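PDB 3O53: protein LRIM1 from Anopheles gambiae, which probably acts in mosquito complement-like immunity as a heterodimer with the leucine-rich repeat protein APL1C, the part seen here being its leucine-rich repeat domain. Local coordinates for residues D75-S80 and E94-P99; T81-D86 and S100-H105. One frame throughout, in Å; residues are numbered along the deposited sequence.

Contact 1 of 2, residues D75-S80 and E94-P99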
ATOM      1  N   ASP A  75      -4.887 -18.694  -9.211  1.00 36.52           N
ATOM      2  CA  ASP A  75      -4.105 -18.458 -10.414  1.00 35.09           C
ATOM      3  C   ASP A  75      -5.028 -18.161 -11.577  1.00 38.10           C
ATOM      4  O   ASP A  75      -5.660 -19.053 -12.129  1.00 40.19           O
ATOM      5  CB  ASP A  75      -3.220 -19.668 -10.746  1.00 40.69           C
ATOM      6  CG  ASP A  75      -2.269 -19.399 -11.907  1.00 45.70           C
ATOM      7  OD1 ASP A  75      -2.491 -18.426 -12.667  1.00 41.99           O
ATOM      8  OD2 ASP A  75      -1.299 -20.165 -12.065  1.00 54.60           O
ATOM      9  N   LEU A  76      -5.111 -16.889 -11.937  1.00 36.34           N
ATOM     10  CA  LEU A  76      -5.964 -16.459 -13.036  1.00 38.86           C
ATOM     11  C   LEU A  76      -5.138 -15.732 -14.080  1.00 42.33           C
ATOM     12  O   LEU A  76      -5.644 -14.867 -14.792  1.00 45.97           O
ATOM     13  CB  LEU A  76      -7.051 -15.533 -12.516  1.00 34.06           C
ATOM     14  CG  LEU A  76      -7.905 -16.148 -11.413  1.00 40.93           C
ATOM     15  CD1 LEU A  76      -8.959 -15.142 -10.974  1.00 43.12           C
ATOM     16  CD2 LEU A  76      -8.548 -17.444 -11.898  1.00 39.11           C
ATOM     17  N   GLU A  77      -3.861 -16.086 -14.155  1.00 33.47           N
ATOM     18  CA  GLU A  77      -2.928 -15.422 -15.053  1.00 40.28           C
ATOM     19  C   GLU A  77      -3.364 -15.591 -16.506  1.00 39.01           C
ATOM     20  O   GLU A  77      -3.089 -14.732 -17.349  1.00 39.23           O
ATOM     21  CB  GLU A  77      -1.524 -16.000 -14.858  1.00 51.13           C
ATOM     22  CG  GLU A  77      -0.438 -15.280 -15.635  1.00 67.65           C
ATOM     23  CD  GLU A  77       0.954 -15.799 -15.313  1.00 76.32           C
ATOM     24  OE1 GLU A  77       1.278 -15.948 -14.113  1.00 53.97           O
ATOM     25  OE2 GLU A  77       1.727 -16.052 -16.261  1.00 92.13           O
ATOM     26  N   SER A  78      -4.053 -16.694 -16.786  1.00 33.34           N
ATOM     27  CA  SER A  78      -4.422 -17.035 -18.158  1.00 49.32           C
ATOM     28  C   SER A  78      -5.731 -16.391 -18.599  1.00 48.52           C
ATOM     29  O   SER A  78      -6.155 -16.581 -19.736  1.00 47.15           O
ATOM     30  CB  SER A  78      -4.517 -18.552 -18.332  1.00 49.95           C
ATOM     31  OG  SER A  78      -5.612 -19.072 -17.602  1.00 50.71           O
ATOM     32  N   LEU A  79      -6.382 -15.648 -17.707  1.00 46.39           N
ATOM     33  CA  LEU A  79      -7.549 -14.862 -18.099  1.00 50.01           C
ATOM     34  C   LEU A  79      -7.057 -13.538 -18.673  1.00 46.31           C
ATOM     35  O   LEU A  79      -6.889 -12.547 -17.959  1.00 45.44           O
ATOM     36  CB  LEU A  79      -8.502 -14.653 -16.922  1.00 48.62           C
ATOM     37  CG  LEU A  79      -9.027 -15.949 -16.287  1.00 47.00           C
ATOM     38  CD1 LEU A  79     -10.082 -15.638 -15.237  1.00 41.29           C
ATOM     39  CD2 LEU A  79      -9.588 -16.900 -17.350  1.00 52.77           C
ATOM     40  N   SER A  80      -6.824 -13.551 -19.977  1.00 44.18           N
ATOM     41  CA  SER A  80      -6.141 -12.476 -20.679  1.00 56.17           C
ATOM     42  C   SER A  80      -6.942 -11.175 -20.772  1.00 50.62           C
ATOM     43  O   SER A  80      -6.364 -10.107 -20.966  1.00 47.79           O
ATOM     44  CB  SER A  80      -5.784 -12.954 -22.088  1.00 71.82           C
ATOM     45  OG  SER A  80      -5.187 -11.922 -22.853  1.00 94.87           O
ATOM     46  N   GLU A  94      -1.393 -17.100  -2.329  1.00 28.04           N
ATOM     47  CA  GLU A  94      -0.611 -16.686  -3.488  1.00 29.53           C
ATOM     48  C   GLU A  94      -1.531 -16.358  -4.650  1.00 29.09           C
ATOM     49  O   GLU A  94      -2.426 -17.120  -4.985  1.00 29.05           O
ATOM     50  CB  GLU A  94       0.397 -17.774  -3.888  1.00 35.55           C
ATOM     51  CG  GLU A  94       1.291 -18.218  -2.742  1.00 47.93           C
ATOM     52  CD  GLU A  94       2.391 -19.158  -3.202  1.00 61.89           C
ATOM     53  OE1 GLU A  94       2.912 -18.960  -4.321  1.00 58.24           O
ATOM     54  OE2 GLU A  94       2.732 -20.093  -2.447  1.00 73.85           O
ATOM     55  N   LEU A  95      -1.287 -15.224  -5.280  1.00 28.45           N
ATOM     56  CA  LEU A  95      -2.202 -14.689  -6.271  1.00 28.99           C
ATOM     57  C   LEU A  95      -1.442 -14.399  -7.555  1.00 29.70           C
ATOM     58  O   LEU A  95      -0.376 -13.796  -7.519  1.00 30.39           O
ATOM     59  CB  LEU A  95      -2.835 -13.400  -5.713  1.00 28.08           C
ATOM     60  CG  LEU A  95      -3.652 -12.487  -6.626  1.00 29.26           C
ATOM     61  CD1 LEU A  95      -4.831 -13.256  -7.191  1.00 34.85           C
ATOM     62  CD2 LEU A  95      -4.111 -11.237  -5.840  1.00 27.48           C
ATOM     63  N   LEU A  96      -1.989 -14.834  -8.688  1.00 27.09           N
ATOM     64  CA  LEU A  96      -1.407 -14.525  -9.987  1.00 30.44           C
ATOM     65  C   LEU A  96      -2.483 -14.003 -10.931  1.00 34.50           C
ATOM     66  O   LEU A  96      -3.537 -14.612 -11.075  1.00 37.38           O
ATOM     67  CB  LEU A  96      -0.776 -15.776 -10.610  1.00 36.14           C
ATOM     68  CG  LEU A  96       0.259 -16.511  -9.758  1.00 36.76           C
ATOM     69  CD1 LEU A  96      -0.432 -17.403  -8.757  1.00 30.49           C
ATOM     70  CD2 LEU A  96       1.206 -17.330 -10.638  1.00 46.64           C
ATOM     71  N   VAL A  97      -2.210 -12.892 -11.599  1.00 32.05           N
ATOM     72  CA  VAL A  97      -3.191 -12.320 -12.503  1.00 37.84           C
ATOM     73  C   VAL A  97      -2.554 -11.930 -13.836  1.00 38.28           C
ATOM     74  O   VAL A  97      -1.329 -11.930 -13.973  1.00 31.81           O
ATOM     75  CB  VAL A  97      -3.923 -11.133 -11.836  1.00 36.47           C
ATOM     76  CG1 VAL A  97      -4.525 -11.594 -10.516  1.00 33.51           C
ATOM     77  CG2 VAL A  97      -2.977  -9.969 -11.607  1.00 29.18           C
ATOM     78  N   GLY A  98      -3.401 -11.614 -14.812  1.00 43.16           N
ATOM     79  CA  GLY A  98      -2.991 -11.487 -16.199  1.00 44.22           C
ATOM     80  C   GLY A  98      -2.608 -10.092 -16.651  1.00 49.88           C
ATOM     81  O   GLY A  98      -2.511  -9.170 -15.838  1.00 46.43           O
ATOM     82  N   PRO A  99      -2.408  -9.927 -17.969  1.00 45.42           N
ATOM     83  CA  PRO A  99      -1.841  -8.728 -18.596  1.00 48.88           C
ATOM     84  C   PRO A  99      -2.815  -7.556 -18.742  1.00 47.58           C
ATOM     85  O   PRO A  99      -2.368  -6.452 -19.048  1.00 55.52           O
ATOM     86  CB  PRO A  99      -1.427  -9.218 -19.994  1.00 61.71           C
ATOM     87  CG  PRO A  99      -1.765 -10.692 -20.045  1.00 61.86           C
ATOM     88  CD  PRO A  99      -2.760 -10.941 -18.974  1.00 50.72           C
TER
HETATM   89  O   HOH W   1      -6.146 -12.286 -14.934  1.00 36.28           O
HETATM   90  O   HOH W   2       1.034 -13.521 -13.127  1.00 37.23           O
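Leu96 crosses the acidic side chains of Asp75 and Glu77. Its CB already faces two oxygens, with Asp75 OD1 3.8 Å from Leu96 CB and Glu77 OE1 a little farther off. CG sits beside the backbone N (chi1 -55°), and from it the branches part: CD1 packs against the CB of Asp75, while CD2 comes within 3.7 Å of Glu77 OE1 and also meets Asp75 OD2. The contact is thus a leucine set obliquely across two carboxylates. Both acids have polar work besides. Asp75 OD1 accepts from Glu77 N at 3.1 Å, nearly along the C-O axis, which makes an Asx turn. Glu77 OE1 accepts a hydrogen bond from a water that also donates to Val97 O, so this water ties the acid to the neighbouring strand.

The backbones pair in parallel: Asp75 is level with Leu96, and Leu76 N donates to Leu96 O at 2.9 Å (N-H...O 161°). Beyond Leu76 the backbone turns away in a type I turn from Leu76 to Leu79. Gly98 approaches this turn closely, with its CA 3.4 Å from Glu77 O, and Gly98 N donates at 2.8 Å to a second water, which sits between it and the carbonyls of Leu76 and Leu79. Here two successive coils of a leucine-rich repeat solenoid meet along the short parallel sheet of strands 73-76, 91-97 and 113-116.

Contact 2 of 2, residues T81-D86 and S100-H105. With NAG (2-acetamido-2-deoxy-beta-D-glucopyranose), chain C.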
ATOM      1  N   THR A  81      -8.263 -11.263 -20.643  1.00 51.72           N
ATOM      2  CA  THR A  81      -9.122 -10.097 -20.856  1.00 50.68           C
ATOM      3  C   THR A  81      -9.504  -9.408 -19.552  1.00 40.75           C
ATOM      4  O   THR A  81      -9.918  -8.254 -19.554  1.00 41.99           O
ATOM      5  CB  THR A  81     -10.403 -10.481 -21.627  1.00 62.85           C
ATOM      6  OG1 THR A  81     -10.057 -10.864 -22.962  1.00 63.39           O
ATOM      7  CG2 THR A  81     -11.383  -9.312 -21.686  1.00 71.41           C
ATOM      8  N   LEU A  82      -9.350 -10.114 -18.437  1.00 42.65           N
ATOM      9  CA  LEU A  82      -9.723  -9.587 -17.130  1.00 44.07           C
ATOM     10  C   LEU A  82      -9.058  -8.236 -16.830  1.00 42.03           C
ATOM     11  O   LEU A  82      -7.843  -8.096 -16.947  1.00 42.66           O
ATOM     12  CB  LEU A  82      -9.348 -10.602 -16.048  1.00 44.92           C
ATOM     13  CG  LEU A  82     -10.136 -10.494 -14.747  1.00 45.16           C
ATOM     14  CD1 LEU A  82     -11.608 -10.822 -14.979  1.00 45.08           C
ATOM     15  CD2 LEU A  82      -9.524 -11.416 -13.694  1.00 43.45           C
ATOM     16  N   ARG A  83      -9.871  -7.250 -16.454  1.00 37.55           N
ATOM     17  CA  ARG A  83      -9.394  -5.906 -16.126  1.00 40.51           C
ATOM     18  C   ARG A  83      -9.559  -5.607 -14.642  1.00 36.64           C
ATOM     19  O   ARG A  83      -8.759  -4.895 -14.048  1.00 36.43           O
ATOM     20  CB  ARG A  83     -10.162  -4.842 -16.934  1.00 39.05           C
ATOM     21  CG  ARG A  83     -10.049  -5.007 -18.441  1.00 44.35           C
ATOM     22  CD  ARG A  83     -11.016  -4.088 -19.192  1.00 46.21           C
ATOM     23  NE  ARG A  83     -10.600  -2.689 -19.137  1.00 49.95           N
ATOM     24  CZ  ARG A  83     -11.300  -1.672 -19.633  1.00 57.92           C
ATOM     25  NH1 ARG A  83     -12.464  -1.887 -20.233  1.00 52.87           N
ATOM     26  NH2 ARG A  83     -10.832  -0.432 -19.529  1.00 51.56           N
ATOM     27  N   THR A  84     -10.611  -6.137 -14.042  1.00 39.55           N
ATOM     28  CA  THR A  84     -10.898  -5.849 -12.648  1.00 41.91           C
ATOM     29  C   THR A  84     -11.142  -7.161 -11.931  1.00 35.69           C
ATOM     30  O   THR A  84     -11.932  -7.974 -12.379  1.00 36.04           O
ATOM     31  CB  THR A  84     -12.135  -4.936 -12.519  1.00 41.05           C
ATOM     32  OG1 THR A  84     -11.893  -3.721 -13.229  1.00 42.90           O
ATOM     33  CG2 THR A  84     -12.426  -4.600 -11.064  1.00 37.93           C
ATOM     34  N   LEU A  85     -10.434  -7.366 -10.827  1.00 35.35           N
ATOM     35  CA  LEU A  85     -10.575  -8.576 -10.039  1.00 34.78           C
ATOM     36  C   LEU A  85     -10.755  -8.181  -8.594  1.00 32.99           C
ATOM     37  O   LEU A  85      -9.941  -7.448  -8.051  1.00 33.17           O
ATOM     38  CB  LEU A  85      -9.320  -9.442 -10.177  1.00 29.39           C
ATOM     39  CG  LEU A  85      -9.290 -10.710  -9.327  1.00 31.76           C
ATOM     40  CD1 LEU A  85     -10.406 -11.667  -9.744  1.00 34.84           C
ATOM     41  CD2 LEU A  85      -7.933 -11.386  -9.454  1.00 32.16           C
ATOM     42  N   ASP A  86     -11.813  -8.668  -7.963  1.00 30.53           N
ATOM     43  CA  ASP A  86     -12.026  -8.407  -6.547  1.00 34.01           C
ATOM     44  C   ASP A  86     -12.122  -9.723  -5.776  1.00 41.97           C
ATOM     45  O   ASP A  86     -13.071 -10.478  -5.947  1.00 40.93           O
ATOM     46  CB  ASP A  86     -13.301  -7.583  -6.359  1.00 36.83           C
ATOM     47  CG  ASP A  86     -13.546  -7.192  -4.904  1.00 48.31           C
ATOM     48  OD1 ASP A  86     -12.956  -7.810  -3.993  1.00 43.84           O
ATOM     49  OD2 ASP A  86     -14.345  -6.266  -4.667  1.00 51.20           O
ATOM     50  N   SER A 100      -4.109  -7.785 -18.539  1.00 40.89           N
ATOM     51  CA  SER A 100      -5.108  -6.721 -18.692  1.00 39.69           C
ATOM     52  C   SER A 100      -5.589  -6.155 -17.361  1.00 38.26           C
ATOM     53  O   SER A 100      -6.466  -5.287 -17.325  1.00 36.75           O
ATOM     54  CB  SER A 100      -6.321  -7.230 -19.476  1.00 45.80           C
ATOM     55  OG  SER A 100      -5.963  -7.543 -20.804  1.00 55.78           O
ATOM     56  N   ILE A 101      -5.022  -6.646 -16.268  1.00 36.85           N
ATOM     57  CA  ILE A 101      -5.414  -6.178 -14.944  1.00 38.16           C
ATOM     58  C   ILE A 101      -5.117  -4.694 -14.768  1.00 35.08           C
ATOM     59  O   ILE A 101      -3.989  -4.229 -14.965  1.00 41.99           O
ATOM     60  CB  ILE A 101      -4.722  -6.999 -13.840  1.00 36.29           C
ATOM     61  CG1 ILE A 101      -5.207  -8.444 -13.900  1.00 41.98           C
ATOM     62  CG2 ILE A 101      -5.038  -6.446 -12.471  1.00 38.32           C
ATOM     63  CD1 ILE A 101      -6.708  -8.594 -13.642  1.00 43.77           C
ATOM     64  N   GLU A 102      -6.152  -3.959 -14.388  1.00 33.34           N
ATOM     65  CA  GLU A 102      -6.049  -2.531 -14.135  1.00 39.71           C
ATOM     66  C   GLU A 102      -6.362  -2.264 -12.670  1.00 39.67           C
ATOM     67  O   GLU A 102      -5.796  -1.362 -12.072  1.00 39.71           O
ATOM     68  CB  GLU A 102      -7.032  -1.753 -15.026  1.00 40.86           C
ATOM     69  CG  GLU A 102      -6.826  -1.968 -16.522  1.00 49.29           C
ATOM     70  CD  GLU A 102      -7.854  -1.238 -17.387  1.00 65.62           C
ATOM     71  OE1 GLU A 102      -8.926  -0.844 -16.872  1.00 60.34           O
ATOM     72  OE2 GLU A 102      -7.587  -1.065 -18.596  1.00 69.64           O
ATOM     73  N   THR A 103      -7.266  -3.054 -12.094  1.00 37.73           N
ATOM     74  CA  THR A 103      -7.690  -2.846 -10.713  1.00 35.28           C
ATOM     75  C   THR A 103      -7.760  -4.167  -9.974  1.00 35.39           C
ATOM     76  O   THR A 103      -8.461  -5.084 -10.394  1.00 34.11           O
ATOM     77  CB  THR A 103      -9.077  -2.168 -10.646  1.00 40.86           C
ATOM     78  OG1 THR A 103      -9.002  -0.876 -11.257  1.00 39.42           O
ATOM     79  CG2 THR A 103      -9.526  -2.003  -9.198  1.00 39.66           C
ATOM     80  N   LEU A 104      -7.024  -4.262  -8.871  1.00 28.79           N
ATOM     81  CA  LEU A 104      -6.909  -5.518  -8.138  1.00 27.57           C
ATOM     82  C   LEU A 104      -7.277  -5.268  -6.680  1.00 32.34           C
ATOM     83  O   LEU A 104      -6.536  -4.626  -5.940  1.00 32.54           O
ATOM     84  CB  LEU A 104      -5.477  -6.049  -8.235  1.00 27.61           C
ATOM     85  CG  LEU A 104      -5.190  -7.397  -7.574  1.00 32.73           C
ATOM     86  CD1 LEU A 104      -6.085  -8.449  -8.177  1.00 33.08           C
ATOM     87  CD2 LEU A 104      -3.718  -7.788  -7.730  1.00 32.20           C
ATOM     88  N   HIS A 105      -8.446  -5.748  -6.289  1.00 28.23           N
ATOM     89  CA  HIS A 105      -8.900  -5.652  -4.914  1.00 34.18           C
ATOM     90  C   HIS A 105      -8.656  -6.984  -4.246  1.00 34.71           C
ATOM     91  O   HIS A 105      -9.274  -7.978  -4.606  1.00 35.91           O
ATOM     92  CB  HIS A 105     -10.394  -5.347  -4.875  1.00 38.33           C
ATOM     93  CG  HIS A 105     -10.725  -3.929  -5.208  1.00 41.09           C
ATOM     94  ND1 HIS A 105     -10.548  -2.896  -4.312  1.00 43.60           N
ATOM     95  CD2 HIS A 105     -11.219  -3.370  -6.337  1.00 42.35           C
ATOM     96  CE1 HIS A 105     -10.919  -1.761  -4.877  1.00 45.44           C
ATOM     97  NE2 HIS A 105     -11.329  -2.020  -6.105  1.00 44.55           N
TER
HETATM   98  C1  NAG C   1     -17.864  -7.287  -5.332  1.00 40.37           C
HETATM   99  C2  NAG C   1     -17.884  -5.792  -5.595  1.00 40.52           C
HETATM  100  C3  NAG C   1     -18.006  -5.040  -4.278  1.00 49.25           C
HETATM  101  C4  NAG C   1     -19.166  -5.576  -3.452  1.00 54.83           C
HETATM  102  C5  NAG C   1     -19.080  -7.086  -3.304  1.00 48.97           C
HETATM  103  C6  NAG C   1     -20.307  -7.617  -2.574  1.00 51.25           C
HETATM  104  C7  NAG C   1     -16.561  -4.871  -7.426  1.00 42.63           C
HETATM  105  C8  NAG C   1     -15.168  -4.563  -7.874  1.00 34.65           C
HETATM  106  N2  NAG C   1     -16.642  -5.408  -6.215  1.00 37.24           N
HETATM  107  O3  NAG C   1     -18.141  -3.668  -4.545  1.00 42.04           O
HETATM  108  O4  NAG C   1     -19.105  -4.996  -2.179  1.00 62.23           O
HETATM  109  O5  NAG C   1     -18.988  -7.686  -4.578  1.00 46.80           O
HETATM  110  O6  NAG C   1     -21.453  -7.343  -3.352  1.00 48.13           O
HETATM  111  O7  NAG C   1     -17.533  -4.634  -8.146  1.00 48.28           O
HETATM  112  O   HOH W   3      -5.650  -9.959 -17.279  1.00 39.06           O
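Arg83 and Glu102 run side by side, pointing the same way, so their charged ends arrive together. The carboxylate comes up to the edge of the guanidinium with the two planes 85° apart, nearly perpendicular rather than a coplanar bidentate pair. The bonds are long: Arg83 NH2 reaches Glu102 OE1 at 3.3 Å, on its syn side, and the bonds from NE and NH2 to OE2 are weak. The bend of the arginine at chi3 (72°) turns its head toward this partner. Arg83 NH1 has another, Glu61, so the guanidinium is shared between two acids.

Asp86 and His105 cross instead of running alongside. His105 CB lies 3.7 Å from Asp86 CG, and the carboxylate is tilted 36° from the ring. The aspartate is fixed from two ends: OD1 accepts from Asn88 N, while OD2 accepts from N2 of the NAG at 2.9 Å, a sugar of the glycan on Asn64.

On the face opposite Asp86 and His105, Leu85 and Leu104 lie side by side, with Leu85 CD2 touching Leu104 CD1 at 3.7 Å. Just before the strands Leu82 and Ile101 do the same, Leu82 CD2 meeting Ile101 CD1 at 4.0 Å. Between the two faces the strands are stitched by Thr103 N to Arg83 O, Leu85 N to Thr103 O, and His105 N to Leu85 O (2.9 Å). Arg83 O accepts a second hydrogen bond, from Glu102 N at 2.8 Å, where the strands are about to begin.

Strand 62-64 continues the parallel ladder beside 84-86, His105 stacks its ring on Tyr126 of strand 123-126, and inside the coil Leu85 and Leu104 pack against Val97 and Leu95 of strand 91-97.

In the fold
Contacts 1 and 2 join the same two neighbouring coils of the solenoid at different sides, their centres about 9 Å apart. Both segments of contact 1 run on into those of contact 2, 75-80 into 81-86 and 94-99 into 100-105. Contact 2 has the fuller strand pairing, with three parallel bridges, a salt bridge and a glycan at one end; contact 1 has a single direct hydrogen bond, with two waters bridging its segments. Leu76, Val97, Leu85 and Leu104 are buried, while Leu96, Glu77 and Arg83 lie nearer the surface. The contacts share the core: Val97 CG1 packs on Leu85 CD2 at 3.6 Å. At the joint, Ser80 O and Ser100 OG are probably hydrogen-bonded.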